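Local coordinates for protein methylenetetrahydrofolate--tRNA-(uracil-5-)-methyltransferase trmFO (Thermus thermophilus, PDB 3G5S) that binds FAD and acts as a folate-dependent methyltransferase that forms 5-methyluridine at position 54 of tRNA, at residues G269-L274 / Q391-N396; R380-A383 / G389-P392. All blocks are in the same frame, centred on the assembly; numbering follows the deposited sequence. Where two conformers were deposited one is given.

Contact 1: G269-L274 / Q391-N396. With GSH (glutathione), chain C.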
ATOM      1  N   GLY A 269      -5.109 -10.012  13.008  1.00 13.74           N
ATOM      2  CA  GLY A 269      -6.408  -9.536  13.445  1.00 13.41           C
ATOM      3  C   GLY A 269      -6.416  -8.148  14.055  1.00 12.28           C
ATOM      4  O   GLY A 269      -7.381  -7.786  14.727  1.00 12.96           O
ATOM      5  N   ARG A 270      -5.362  -7.368  13.826  1.00 11.71           N
ATOM      6  CA  ARG A 270      -5.340  -5.969  14.261  1.00 12.22           C
ATOM      7  C   ARG A 270      -6.110  -5.032  13.332  1.00 11.72           C
ATOM      8  O   ARG A 270      -6.438  -3.916  13.722  1.00 12.78           O
ATOM      9  CB  ARG A 270      -3.903  -5.459  14.361  1.00 12.58           C
ATOM     10  CG  ARG A 270      -3.103  -6.076  15.481  1.00 13.81           C
ATOM     11  CD  ARG A 270      -1.718  -5.464  15.573  1.00 15.24           C
ATOM     12  NE  ARG A 270      -0.880  -5.803  14.425  1.00 15.02           N
ATOM     13  CZ  ARG A 270      -0.036  -6.831  14.388  1.00 15.96           C
ATOM     14  NH1 ARG A 270       0.071  -7.651  15.428  1.00 15.59           N
ATOM     15  NH2 ARG A 270       0.684  -7.053  13.298  1.00 17.42           N
HETATM   16  N   MSE A 271      -6.370  -5.471  12.104  1.00 10.97           N
HETATM   17  CA  MSE A 271      -6.867  -4.574  11.060  1.00 10.47           C
HETATM   18  C   MSE A 271      -8.172  -5.086  10.472  1.00 10.74           C
HETATM   19  O   MSE A 271      -8.203  -6.168   9.877  1.00 11.21           O
HETATM   20  CB  MSE A 271      -5.813  -4.432   9.957  1.00 11.16           C
HETATM   21  CG  MSE A 271      -4.518  -3.857  10.473  1.00 12.23           C
HETATM   22 SE   MSE A 271      -3.060  -3.972   9.219  1.00 13.95          SE
HETATM   23  CE  MSE A 271      -3.742  -2.762   7.952  1.00 14.66           C
ATOM     24  N   TRP A 272      -9.243  -4.313  10.644  1.00 10.85           N
ATOM     25  CA  TRP A 272     -10.573  -4.705  10.193  1.00 10.59           C
ATOM     26  C   TRP A 272     -11.155  -3.648   9.270  1.00 10.13           C
ATOM     27  O   TRP A 272     -11.182  -2.459   9.606  1.00 11.08           O
ATOM     28  CB  TRP A 272     -11.495  -4.935  11.400  1.00 11.56           C
ATOM     29  CG  TRP A 272     -11.126  -6.172  12.176  1.00 12.24           C
ATOM     30  CD1 TRP A 272      -9.941  -6.422  12.810  1.00 13.57           C
ATOM     31  CD2 TRP A 272     -11.935  -7.340  12.365  1.00 12.24           C
ATOM     32  NE1 TRP A 272      -9.966  -7.672  13.383  1.00 14.45           N
ATOM     33  CE2 TRP A 272     -11.180  -8.253  13.129  1.00 12.87           C
ATOM     34  CE3 TRP A 272     -13.223  -7.698  11.963  1.00 12.59           C
ATOM     35  CZ2 TRP A 272     -11.673  -9.501  13.498  1.00 14.91           C
ATOM     36  CZ3 TRP A 272     -13.713  -8.933  12.332  1.00 14.06           C
ATOM     37  CH2 TRP A 272     -12.941  -9.821  13.093  1.00 15.39           C
ATOM     38  N   SER A 273     -11.613  -4.073   8.097  1.00 10.53           N
ATOM     39  CA  SER A 273     -12.175  -3.133   7.134  1.00 10.90           C
ATOM     40  C   SER A 273     -13.688  -3.057   7.248  1.00 10.58           C
ATOM     41  O   SER A 273     -14.342  -4.015   7.649  1.00 11.30           O
ATOM     42  CB  SER A 273     -11.792  -3.503   5.700  1.00 12.34           C
ATOM     43  OG  SER A 273     -12.454  -4.679   5.288  1.00 13.60           O
ATOM     44  N   LEU A 274     -14.236  -1.906   6.876  1.00 10.74           N
ATOM     45  CA  LEU A 274     -15.677  -1.744   6.752  1.00 11.16           C
ATOM     46  C   LEU A 274     -16.140  -2.332   5.426  1.00 11.06           C
ATOM     47  O   LEU A 274     -15.763  -1.847   4.358  1.00 13.42           O
ATOM     48  CB  LEU A 274     -16.068  -0.271   6.821  1.00 11.68           C
ATOM     49  CG  LEU A 274     -16.130   0.366   8.208  1.00 12.19           C
ATOM     50  CD1 LEU A 274     -14.763   0.402   8.877  1.00 12.49           C
ATOM     51  CD2 LEU A 274     -16.713   1.761   8.110  1.00 14.26           C
ATOM     52  N   GLN A 391      -6.976  -5.377  -1.499  0.56 10.87           N
ATOM     53  CA  GLN A 391      -6.762  -3.968  -1.846  0.56 10.74           C
ATOM     54  C   GLN A 391      -5.337  -3.548  -1.460  0.56 10.23           C
ATOM     55  O   GLN A 391      -4.713  -4.185  -0.612  0.56  9.92           O
ATOM     56  CB  GLN A 391      -7.755  -3.068  -1.090  0.56 12.27           C
ATOM     57  CG  GLN A 391      -9.220  -3.279  -1.441  0.56 12.79           C
ATOM     58  CD  GLN A 391      -9.527  -2.930  -2.881  0.56 13.59           C
ATOM     59  OE1 GLN A 391      -9.201  -1.844  -3.359  0.56 15.39           O
ATOM     60  NE2 GLN A 391     -10.152  -3.856  -3.582  0.56 14.88           N
ATOM     61  N   PRO A 392      -4.825  -2.462  -2.061  1.00 10.02           N
ATOM     62  CA  PRO A 392      -3.453  -2.040  -1.742  1.00 10.25           C
ATOM     63  C   PRO A 392      -3.283  -1.494  -0.331  1.00 10.27           C
ATOM     64  O   PRO A 392      -4.242  -1.051   0.305  1.00 11.71           O
ATOM     65  CB  PRO A 392      -3.174  -0.930  -2.760  1.00 11.04           C
ATOM     66  CG  PRO A 392      -4.190  -1.168  -3.883  1.00 11.47           C
ATOM     67  CD  PRO A 392      -5.405  -1.676  -3.163  1.00 10.81           C
HETATM   68  N   MSE A 393      -2.041  -1.502   0.133  1.00 10.12           N
HETATM   69  CA  MSE A 393      -1.708  -1.097   1.493  1.00  9.76           C
HETATM   70  C   MSE A 393      -0.603  -0.046   1.514  1.00  9.47           C
HETATM   71  O   MSE A 393       0.374  -0.145   0.768  1.00 10.30           O
HETATM   72  CB  MSE A 393      -1.278  -2.327   2.290  1.00 10.08           C
HETATM   73  CG  MSE A 393      -0.988  -2.064   3.763  1.00 11.07           C
HETATM   74 SE   MSE A 393      -2.448  -1.150   4.681  1.00 11.69          SE
HETATM   75  CE  MSE A 393      -3.890  -2.334   4.169  1.00 13.89           C
ATOM     76  N   TYR A 394      -0.771   0.948   2.384  1.00  9.81           N
ATOM     77  CA  TYR A 394       0.293   1.894   2.686  1.00  9.75           C
ATOM     78  C   TYR A 394       0.774   1.728   4.124  1.00  9.56           C
ATOM     79  O   TYR A 394       0.145   1.024   4.919  1.00 10.03           O
ATOM     80  CB  TYR A 394      -0.102   3.332   2.355  1.00  9.71           C
ATOM     81  CG  TYR A 394      -1.289   3.935   3.080  1.00  9.92           C
ATOM     82  CD1 TYR A 394      -2.473   4.202   2.407  1.00 11.33           C
ATOM     83  CD2 TYR A 394      -1.197   4.326   4.409  1.00 10.81           C
ATOM     84  CE1 TYR A 394      -3.544   4.811   3.047  1.00 12.10           C
ATOM     85  CE2 TYR A 394      -2.271   4.932   5.064  1.00 11.49           C
ATOM     86  CZ  TYR A 394      -3.438   5.173   4.374  1.00 11.06           C
ATOM     87  OH  TYR A 394      -4.517   5.780   4.987  1.00 12.42           O
ATOM     88  N   ALA A 395       1.901   2.354   4.453  1.00  9.53           N
ATOM     89  CA  ALA A 395       2.493   2.200   5.780  1.00  9.54           C
ATOM     90  C   ALA A 395       1.575   2.758   6.867  1.00  9.33           C
ATOM     91  O   ALA A 395       1.072   3.870   6.748  1.00  9.87           O
ATOM     92  CB  ALA A 395       3.827   2.902   5.833  1.00 10.71           C
ATOM     93  N   ASN A 396       1.389   1.983   7.925  1.00  9.30           N
ATOM     94  CA  ASN A 396       0.576   2.400   9.061  1.00  9.31           C
ATOM     95  C   ASN A 396       0.939   1.539  10.265  1.00  9.62           C
ATOM     96  O   ASN A 396       1.517   0.458  10.115  1.00  9.89           O
ATOM     97  CB  ASN A 396      -0.924   2.308   8.744  1.00  9.66           C
ATOM     98  CG  ASN A 396      -1.387   0.885   8.540  1.00  9.88           C
ATOM     99  OD1 ASN A 396      -1.390   0.369   7.409  1.00 11.68           O
ATOM    100  ND2 ASN A 396      -1.751   0.223   9.623  1.00  8.60           N
TER
HETATM  101  N1  GSH C 445     -10.096  -3.802  -6.453  1.00 19.92           N
HETATM  102  CA1 GSH C 445     -10.229  -5.244  -6.544  0.85 23.74           C
HETATM  103  C1  GSH C 445     -10.897  -5.698  -7.833  0.96 25.82           C
HETATM  104  O11 GSH C 445     -11.174  -4.746  -8.814  0.79 27.54           O
HETATM  105  O12 GSH C 445     -10.907  -6.853  -8.107  0.75 27.37           O
HETATM  106  CB1 GSH C 445     -10.844  -5.889  -5.305  0.92 22.02           C
HETATM  107  CG1 GSH C 445     -12.365  -5.907  -5.199  0.85 20.65           C
HETATM  108  CD1 GSH C 445     -13.092  -4.586  -4.964  0.78 20.34           C
HETATM  109  OE1 GSH C 445     -12.553  -3.530  -5.067  0.78 20.94           O
HETATM  110  N2  GSH C 445     -14.474  -4.664  -4.583  0.76 20.07           N
HETATM  111  CA2 GSH C 445     -15.203  -3.485  -4.238  0.90 19.80           C
HETATM  112  C2  GSH C 445     -15.448  -3.372  -2.737  0.89 19.19           C
HETATM  113  O2  GSH C 445     -16.367  -3.931  -2.238  0.89 21.38           O
HETATM  114  CB2 GSH C 445     -16.493  -3.503  -5.042  0.88 20.69           C
HETATM  115  SG2 GSH C 445     -17.507  -2.011  -4.982  0.80 22.26           S
HETATM  116  N3  GSH C 445     -14.845  -2.241  -2.059  0.92 17.58           N
HETATM  117  CA3 GSH C 445     -15.183  -1.979  -0.676  0.92 18.08           C
HETATM  118  C3  GSH C 445     -14.532  -2.930   0.317  0.83 18.59           C
HETATM  119  O31 GSH C 445     -15.076  -3.274   1.320  0.90 19.09           O
HETATM  120  O32 GSH C 445     -13.405  -3.588  -0.134  0.80 19.48           O
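Met271 and Met393, both modelled as selenomethionine, reach toward each other and meet tip to tip, the methyl carbons Met271 CE and Met393 CE lying 3.8 Å apart. Met393 SE lies almost as near, 3.9 Å from Met271 CE. Met393 is folded to get there: its CG stands anti to the backbone N (chi1 -176°), and turns at chi2 and chi3 then carry the methyl back toward the strand. The same Met271 CE also rests against the end of the Asn396 amide, whose two outer atoms are about equally far from it. No hydrogen bond crosses between the segments, and the nearest CA pair, Met271 and Asn396, is 10.4 Å apart, so long side chains fill the gap. Strand 271-274 belongs to the antiparallel sheet, paired with strand 258-264 and with 163-165, while 391-396 is irregular chain following helix 374-384; Tyr381 and Leu378 of that helix also pack against Met393. Away from this small buried patch the two segments part. Toward one end Gly269 and Arg270 are partly exposed, and Gly269 O takes a bond from Trp272 NE1 (2.9 Å), with the acceptor nearly in the indole plane. Toward the other, Leu274 and Gln391 do not touch each other, yet both line the glutathione pocket: Leu274 O lies 3.4 Å from O31 of the ligand.

Contact 2: R380-A383 / G389-P392. With GSH (glutathione), chain C; EDO (1,2-ethanediol), chain F.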
ATOM      1  N   ARG A 380       5.067  -8.384   4.871  1.00 10.03           N
ATOM      2  CA  ARG A 380       4.444  -9.539   5.485  1.00 11.43           C
ATOM      3  C   ARG A 380       2.912  -9.458   5.371  1.00 11.36           C
ATOM      4  O   ARG A 380       2.250 -10.481   5.190  1.00 13.03           O
ATOM      5  CB  ARG A 380       4.991  -9.788   6.902  1.00 12.95           C
ATOM      6  CG  ARG A 380       6.471 -10.170   6.871  1.00 13.21           C
ATOM      7  CD  ARG A 380       7.117 -10.285   8.239  1.00 15.11           C
ATOM      8  NE  ARG A 380       8.561 -10.464   8.102  1.00 15.97           N
ATOM      9  CZ  ARG A 380       9.165 -11.632   7.897  1.00 15.43           C
ATOM     10  NH1 ARG A 380       8.453 -12.752   7.844  1.00 16.39           N
ATOM     11  NH2 ARG A 380      10.485 -11.684   7.765  1.00 16.88           N
ATOM     12  N   TYR A 381       2.362  -8.243   5.415  1.00 12.22           N
ATOM     13  CA  TYR A 381       0.943  -8.026   5.130  1.00 12.71           C
ATOM     14  C   TYR A 381       0.614  -8.413   3.678  1.00 12.60           C
ATOM     15  O   TYR A 381      -0.358  -9.129   3.426  1.00 13.93           O
ATOM     16  CB  TYR A 381       0.533  -6.571   5.413  1.00 13.82           C
ATOM     17  CG  TYR A 381      -0.922  -6.287   5.113  1.00 13.39           C
ATOM     18  CD1 TYR A 381      -1.888  -6.424   6.098  1.00 13.83           C
ATOM     19  CD2 TYR A 381      -1.331  -5.880   3.849  1.00 12.81           C
ATOM     20  CE1 TYR A 381      -3.222  -6.168   5.840  1.00 13.61           C
ATOM     21  CE2 TYR A 381      -2.672  -5.632   3.571  1.00 13.15           C
ATOM     22  CZ  TYR A 381      -3.613  -5.770   4.581  1.00 13.65           C
ATOM     23  OH  TYR A 381      -4.955  -5.524   4.360  1.00 14.47           O
ATOM     24  N   LEU A 382       1.425  -7.958   2.726  1.00 11.63           N
ATOM     25  CA  LEU A 382       1.206  -8.304   1.319  1.00 11.87           C
ATOM     26  C   LEU A 382       1.078  -9.809   1.130  1.00 11.57           C
ATOM     27  O   LEU A 382       0.241 -10.285   0.354  1.00 13.17           O
ATOM     28  CB  LEU A 382       2.333  -7.768   0.431  1.00 11.36           C
ATOM     29  CG  LEU A 382       2.488  -6.253   0.313  1.00 12.32           C
ATOM     30  CD1 LEU A 382       3.663  -5.925  -0.598  1.00 13.06           C
ATOM     31  CD2 LEU A 382       1.198  -5.578  -0.172  1.00 13.81           C
ATOM     32  N   ALA A 383       1.915 -10.560   1.840  1.00 10.79           N
ATOM     33  CA  ALA A 383       1.989 -11.999   1.639  1.00 11.55           C
ATOM     34  C   ALA A 383       0.880 -12.757   2.358  1.00 11.42           C
ATOM     35  O   ALA A 383       0.554 -13.874   1.960  1.00 13.56           O
ATOM     36  CB  ALA A 383       3.348 -12.521   2.075  1.00 12.38           C
ATOM     37  N   GLY A 389     -10.842 -10.039  -2.571  1.00 13.48           N
ATOM     38  CA  GLY A 389     -10.992  -8.603  -2.734  1.00 13.95           C
ATOM     39  C   GLY A 389      -9.802  -7.805  -2.214  1.00 13.33           C
ATOM     40  O   GLY A 389      -9.952  -6.665  -1.787  1.00 13.62           O
ATOM     41  N   PHE A 390      -8.611  -8.404  -2.252  1.00 12.56           N
ATOM     42  CA  PHE A 390      -7.403  -7.744  -1.773  1.00 12.01           C
ATOM     43  C   PHE A 390      -7.247  -6.356  -2.374  1.00 10.85           C
ATOM     44  O   PHE A 390      -7.388  -6.178  -3.592  1.00 11.65           O
ATOM     45  CB  PHE A 390      -6.163  -8.585  -2.100  1.00 12.44           C
ATOM     46  CG  PHE A 390      -4.871  -7.879  -1.808  1.00 11.35           C
ATOM     47  CD1 PHE A 390      -4.413  -7.759  -0.505  1.00 11.74           C
ATOM     48  CD2 PHE A 390      -4.124  -7.323  -2.832  1.00 10.63           C
ATOM     49  CE1 PHE A 390      -3.239  -7.100  -0.233  1.00 12.40           C
ATOM     50  CE2 PHE A 390      -2.947  -6.661  -2.565  1.00 10.74           C
ATOM     51  CZ  PHE A 390      -2.507  -6.547  -1.259  1.00 11.76           C
ATOM     52  N   GLN A 391      -6.976  -5.377  -1.499  0.56 10.87           N
ATOM     53  CA  GLN A 391      -6.762  -3.968  -1.846  0.56 10.74           C
ATOM     54  C   GLN A 391      -5.337  -3.548  -1.460  0.56 10.23           C
ATOM     55  O   GLN A 391      -4.713  -4.185  -0.612  0.56  9.92           O
ATOM     56  CB  GLN A 391      -7.755  -3.068  -1.090  0.56 12.27           C
ATOM     57  CG  GLN A 391      -9.220  -3.279  -1.441  0.56 12.79           C
ATOM     58  CD  GLN A 391      -9.527  -2.930  -2.881  0.56 13.59           C
ATOM     59  OE1 GLN A 391      -9.201  -1.844  -3.359  0.56 15.39           O
ATOM     60  NE2 GLN A 391     -10.152  -3.856  -3.582  0.56 14.88           N
ATOM     61  N   PRO A 392      -4.825  -2.462  -2.061  1.00 10.02           N
ATOM     62  CA  PRO A 392      -3.453  -2.040  -1.742  1.00 10.25           C
ATOM     63  C   PRO A 392      -3.283  -1.494  -0.331  1.00 10.27           C
ATOM     64  O   PRO A 392      -4.242  -1.051   0.305  1.00 11.71           O
ATOM     65  CB  PRO A 392      -3.174  -0.930  -2.760  1.00 11.04           C
ATOM     66  CG  PRO A 392      -4.190  -1.168  -3.883  1.00 11.47           C
ATOM     67  CD  PRO A 392      -5.405  -1.676  -3.163  1.00 10.81           C
TER
HETATM   68  N1  GSH C 445     -10.096  -3.802  -6.453  1.00 19.92           N
HETATM   69  CA1 GSH C 445     -10.229  -5.244  -6.544  0.85 23.74           C
HETATM   70  C1  GSH C 445     -10.897  -5.698  -7.833  0.96 25.82           C
HETATM   71  O11 GSH C 445     -11.174  -4.746  -8.814  0.79 27.54           O
HETATM   72  O12 GSH C 445     -10.907  -6.853  -8.107  0.75 27.37           O
HETATM   73  CB1 GSH C 445     -10.844  -5.889  -5.305  0.92 22.02           C
HETATM   74  CG1 GSH C 445     -12.365  -5.907  -5.199  0.85 20.65           C
HETATM   75  CD1 GSH C 445     -13.092  -4.586  -4.964  0.78 20.34           C
HETATM   76  OE1 GSH C 445     -12.553  -3.530  -5.067  0.78 20.94           O
HETATM   77  N2  GSH C 445     -14.474  -4.664  -4.583  0.76 20.07           N
HETATM   78  CA2 GSH C 445     -15.203  -3.485  -4.238  0.90 19.80           C
HETATM   79  C2  GSH C 445     -15.448  -3.372  -2.737  0.89 19.19           C
HETATM   80  O2  GSH C 445     -16.367  -3.931  -2.238  0.89 21.38           O
HETATM   81  CB2 GSH C 445     -16.493  -3.503  -5.042  0.88 20.69           C
HETATM   82  SG2 GSH C 445     -17.507  -2.011  -4.982  0.80 22.26           S
HETATM   83  N3  GSH C 445     -14.845  -2.241  -2.059  0.92 17.58           N
HETATM   84  CA3 GSH C 445     -15.183  -1.979  -0.676  0.92 18.08           C
HETATM   85  C3  GSH C 445     -14.532  -2.930   0.317  0.83 18.59           C
HETATM   86  O31 GSH C 445     -15.076  -3.274   1.320  0.90 19.09           O
HETATM   87  O32 GSH C 445     -13.405  -3.588  -0.134  0.80 19.48           O
HETATM   88  C1  EDO F 448      -6.761  -7.894  -6.502  1.00 16.44           C
HETATM   89  O1  EDO F 448      -7.892  -7.961  -5.631  1.00 18.38           O
HETATM   90  C2  EDO F 448      -7.063  -8.731  -7.737  1.00 15.85           C
HETATM   91  O2  EDO F 448      -7.250 -10.089  -7.327  1.00 14.66           O
HETATM   92  O   HOH W   1      -5.671  -4.160   2.059  1.00 18.75           O
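Phe390 packs on Tyr381 and Leu382 in a buried, apolar helix-to-loop contact, made where the chain doubles back just after helix 374-384. In this flavoprotein of the MnmG family the chain leaves that helix and, with five residues between the two segments, Phe390 packs back against its last turn; Gly389, Phe390 and Gln391 line the glutathione pocket. The geometry supports this reading, since the two cross-segment touches are carbon to carbon and no direct hydrogen bond links the segments. Phe390 presents its ring edge to the helix. Its CZ is 4.0 Å from Leu382 CD2, and its CE1 is 4.1 Å from Tyr381 CE2, with both partner atoms close to the phenylalanine plane. The two aromatic planes are inclined by about 40°, which is neither a T-shaped nor a parallel-displaced stack. With CG anti to the backbone N (chi1 172°), Phe390 extends toward helix 374-384, while Ala315 and Pro316 of helix 315-318 also touch it. Its carbonyl serves different partners: Phe390 O accepts a 2.8 Å bond from O1 of a 1,2-ethanediol, probably a crystallisation additive, and bonds to Tyr312 OH as well. Next along the chain, Gln391 turns its side chain away from the helix toward glutathione. Polar chemistry between the segments passes through one water, lying in the Tyr381 ring plane, 2.8 Å from Tyr381 OH and donating to Gln391 O at 2.8 Å.

In the fold
Contacts 1 and 2 are both buried, with centres about 8 Å apart, and both use the chain after helix 374-384, sharing Gln391 and Pro392. Contact 1 ties this chain to the antiparallel sheet; contact 2 ties it back to the helix it has just left. Tyr381 bridges them physically: its OH lies 3.4 Å from Met393 CE, and its CE1 is 4.0 Å from Met271 SE. The chemistry differs accordingly. Long selenomethionine chains span the wide gap to the strand, whereas rings and a leucine, supplemented by a water, fill the shorter step to the helix. Both contacts reach the bound glutathione at their edges, away from their apolar centres.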